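Local coordinates for protein 3,5-epimerase/4-reductase (Arabidopsis thaliana, PDB 4QQR) that catalyses the 3,5-epimerisation and the NADPH-dependent 4-keto reduction that turn dTDP-4-keto-6-deoxyglucose into dTDP-L-rhamnose, at residues S62-A67 with K104-I109. Numbering follows the deposited sequence.
Sequences SHVFNA and KGLVLI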
ATOM      1  N   SER A  62       1.906 -27.468  -3.678  1.00 43.79           N
ATOM      2  CA  SER A  62       1.510 -27.652  -2.295  1.00 43.20           C
ATOM      3  C   SER A  62       1.786 -26.371  -1.498  1.00 48.68           C
ATOM      4  O   SER A  62       1.116 -26.096  -0.486  1.00 47.86           O
ATOM      5  CB  SER A  62       2.260 -28.834  -1.668  1.00 43.88           C
ATOM      6  OG  SER A  62       3.647 -28.564  -1.577  1.00 41.33           O
ATOM      7  N   HIS A  63       2.792 -25.611  -1.941  1.00 46.12           N
ATOM      8  CA  HIS A  63       3.178 -24.345  -1.307  1.00 44.40           C
ATOM      9  C   HIS A  63       3.724 -23.413  -2.394  1.00 46.11           C
ATOM     10  O   HIS A  63       4.078 -23.874  -3.483  1.00 45.34           O
ATOM     11  CB  HIS A  63       4.261 -24.537  -0.224  1.00 45.00           C
ATOM     12  CG  HIS A  63       3.947 -25.583   0.810  1.00 46.13           C
ATOM     13  ND1 HIS A  63       3.860 -26.932   0.516  1.00 42.22           N
ATOM     14  CD2 HIS A  63       3.746 -25.480   2.146  1.00 45.59           C
ATOM     15  CE1 HIS A  63       3.588 -27.604   1.619  1.00 44.56           C
ATOM     16  NE2 HIS A  63       3.517 -26.748   2.624  1.00 44.47           N
ATOM     17  N   VAL A  64       3.804 -22.114  -2.089  1.00 45.46           N
ATOM     18  CA  VAL A  64       4.220 -21.081  -3.049  1.00 40.63           C
ATOM     19  C   VAL A  64       5.284 -20.184  -2.423  1.00 36.82           C
ATOM     20  O   VAL A  64       5.194 -19.836  -1.263  1.00 36.36           O
ATOM     21  CB  VAL A  64       3.013 -20.190  -3.515  1.00 40.86           C
ATOM     22  CG1 VAL A  64       3.482 -19.004  -4.381  1.00 39.85           C
ATOM     23  CG2 VAL A  64       1.965 -21.005  -4.248  1.00 41.42           C
ATOM     24  N   PHE A  65       6.293 -19.811  -3.199  1.00 42.69           N
ATOM     25  CA  PHE A  65       7.387 -18.982  -2.699  1.00 42.33           C
ATOM     26  C   PHE A  65       7.504 -17.718  -3.527  1.00 42.43           C
ATOM     27  O   PHE A  65       7.642 -17.775  -4.743  1.00 45.56           O
ATOM     28  CB  PHE A  65       8.701 -19.754  -2.755  1.00 39.75           C
ATOM     29  CG  PHE A  65       8.796 -20.847  -1.740  1.00 39.36           C
ATOM     30  CD1 PHE A  65       8.093 -22.033  -1.914  1.00 37.10           C
ATOM     31  CD2 PHE A  65       9.603 -20.698  -0.612  1.00 41.17           C
ATOM     32  CE1 PHE A  65       8.167 -23.046  -0.971  1.00 39.24           C
ATOM     33  CE2 PHE A  65       9.692 -21.712   0.343  1.00 39.43           C
ATOM     34  CZ  PHE A  65       8.977 -22.890   0.161  1.00 38.60           C
ATOM     35  N   ASN A  66       7.431 -16.575  -2.867  1.00 40.71           N
ATOM     36  CA  ASN A  66       7.571 -15.302  -3.555  1.00 42.99           C
ATOM     37  C   ASN A  66       8.958 -14.676  -3.341  1.00 42.13           C
ATOM     38  O   ASN A  66       9.220 -14.014  -2.330  1.00 42.52           O
ATOM     39  CB  ASN A  66       6.466 -14.336  -3.115  1.00 39.78           C
ATOM     40  CG  ASN A  66       6.709 -12.915  -3.602  1.00 43.53           C
ATOM     41  OD1 ASN A  66       7.266 -12.703  -4.681  1.00 41.39           O
ATOM     42  ND2 ASN A  66       6.297 -11.936  -2.803  1.00 43.10           N
ATOM     43  N   ALA A  67       9.850 -14.882  -4.295  1.00 41.33           N
ATOM     44  CA  ALA A  67      11.159 -14.255  -4.224  1.00 41.02           C
ATOM     45  C   ALA A  67      11.244 -13.191  -5.311  1.00 45.27           C
ATOM     46  O   ALA A  67      12.321 -12.710  -5.627  1.00 47.42           O
ATOM     47  CB  ALA A  67      12.245 -15.284  -4.384  1.00 38.38           C
ATOM     48  N   LYS A 104      -7.084 -20.175  -2.353  1.00 47.38           N
ATOM     49  CA  LYS A 104      -6.830 -21.589  -2.631  1.00 46.69           C
ATOM     50  C   LYS A 104      -6.304 -22.388  -1.441  1.00 44.38           C
ATOM     51  O   LYS A 104      -6.000 -23.578  -1.576  1.00 43.52           O
ATOM     52  CB  LYS A 104      -5.931 -21.764  -3.865  1.00 43.19           C
ATOM     53  CG  LYS A 104      -6.581 -21.276  -5.148  1.00 47.97           C
ATOM     54  CD  LYS A 104      -6.199 -22.136  -6.338  1.00 58.07           C
ATOM     55  CE  LYS A 104      -7.093 -21.863  -7.564  1.00 58.35           C
ATOM     56  NZ  LYS A 104      -6.795 -22.800  -8.702  1.00 59.59           N
ATOM     57  N   GLY A 105      -6.211 -21.744  -0.280  1.00 40.02           N
ATOM     58  CA  GLY A 105      -5.704 -22.407   0.908  1.00 36.39           C
ATOM     59  C   GLY A 105      -4.193 -22.590   0.917  1.00 37.49           C
ATOM     60  O   GLY A 105      -3.644 -23.240   1.798  1.00 40.97           O
ATOM     61  N   LEU A 106      -3.520 -22.000  -0.062  1.00 41.44           N
ATOM     62  CA  LEU A 106      -2.075 -22.180  -0.240  1.00 44.27           C
ATOM     63  C   LEU A 106      -1.235 -21.237   0.637  1.00 43.49           C
ATOM     64  O   LEU A 106      -1.453 -20.006   0.658  1.00 40.57           O
ATOM     65  CB  LEU A 106      -1.694 -22.002  -1.720  1.00 42.73           C
ATOM     66  CG  LEU A 106      -1.435 -23.167  -2.703  1.00 46.66           C
ATOM     67  CD1 LEU A 106      -1.600 -24.558  -2.078  1.00 41.14           C
ATOM     68  CD2 LEU A 106      -2.276 -23.020  -3.996  1.00 44.77           C
ATOM     69  N   VAL A 107      -0.277 -21.828   1.356  1.00 43.77           N
ATOM     70  CA  VAL A 107       0.740 -21.068   2.093  1.00 40.76           C
ATOM     71  C   VAL A 107       1.740 -20.393   1.145  1.00 42.21           C
ATOM     72  O   VAL A 107       2.239 -20.982   0.185  1.00 39.07           O
ATOM     73  CB  VAL A 107       1.502 -21.938   3.095  1.00 43.53           C
ATOM     74  CG1 VAL A 107       2.615 -21.134   3.753  1.00 40.79           C
ATOM     75  CG2 VAL A 107       0.542 -22.496   4.156  1.00 47.40           C
ATOM     76  N   LEU A 108       2.000 -19.129   1.419  1.00 44.61           N
ATOM     77  CA  LEU A 108       2.868 -18.326   0.597  1.00 40.13           C
ATOM     78  C   LEU A 108       4.021 -17.835   1.466  1.00 39.30           C
ATOM     79  O   LEU A 108       3.825 -17.125   2.449  1.00 37.22           O
ATOM     80  CB  LEU A 108       2.069 -17.144   0.052  1.00 40.36           C
ATOM     81  CG  LEU A 108       2.883 -15.971  -0.466  1.00 40.36           C
ATOM     82  CD1 LEU A 108       3.721 -16.451  -1.634  1.00 40.70           C
ATOM     83  CD2 LEU A 108       1.949 -14.867  -0.868  1.00 37.40           C
ATOM     84  N   ILE A 109       5.226 -18.241   1.104  1.00 43.85           N
ATOM     85  CA  ILE A 109       6.428 -17.754   1.761  1.00 39.91           C
ATOM     86  C   ILE A 109       6.874 -16.492   1.053  1.00 41.19           C
ATOM     87  O   ILE A 109       7.361 -16.543  -0.077  1.00 41.00           O
ATOM     88  CB  ILE A 109       7.543 -18.781   1.689  1.00 34.87           C
ATOM     89  CG1 ILE A 109       7.085 -20.093   2.342  1.00 37.51           C
ATOM     90  CG2 ILE A 109       8.795 -18.232   2.343  1.00 36.38           C
ATOM     91  CD1 ILE A 109       6.790 -19.994   3.849  1.00 35.79           C
TER
HETATM   92  O   HOH W   1      -0.202 -24.835   1.673  1.00 42.33           O
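Val64 and Leu108 face each other as partners on neighbouring parallel strands, 63-66 and 107-113, joined through helix 80-103 in a beta-alpha-beta crossover of the NADP-binding Rossmann fold. The pair illustrates how a parallel sheet is knitted by one residue's two backbone groups reaching different partners. Val64 N donates to Val107 O (3.0 Å), while Val64 O accepts from Ile109 N at 2.9 Å; two residues along from Val64, Asn66 N donates to Ile109 O, and the ladder runs on toward Tyr111. At the Ser62 end of the pairing, a water takes over, donating to Ser62 O and accepting from Val107 N.

Apolar packing differs on the two faces of the sheet. On the face bearing Val64 and Leu108, Val64 CG1 meets Leu108 CD1 at 3.8 Å, and CD1 also touches CB of Asn66; Leu108 reaches them because its CG stands anti to the backbone N (chi1 162°), with helix 80-103 packed over this face. Leu106 approaches Val64 CG2 with its CG, while its CD1 touches the carbonyl oxygen of Ser62.

The other face carries Phe65 and Ile109, which run alongside each other in the same direction beneath helix 200-212. Ile109 CG1 lies over one face of the phenyl ring, displaced toward the rim, in a CH-pi contact 4.0 Å from the centroid. An alanine at Phe65 lacks the ring over which Ile109 CG1 lies, which would probably open a gap beside Phe15 and Tyr111, the latter a likely NADPH-binding residue. On the same face, the His63 ring is pinned at its edge, where ND1 shares an in-plane hydrogen bond of 2.7 Å with OG of Ser62.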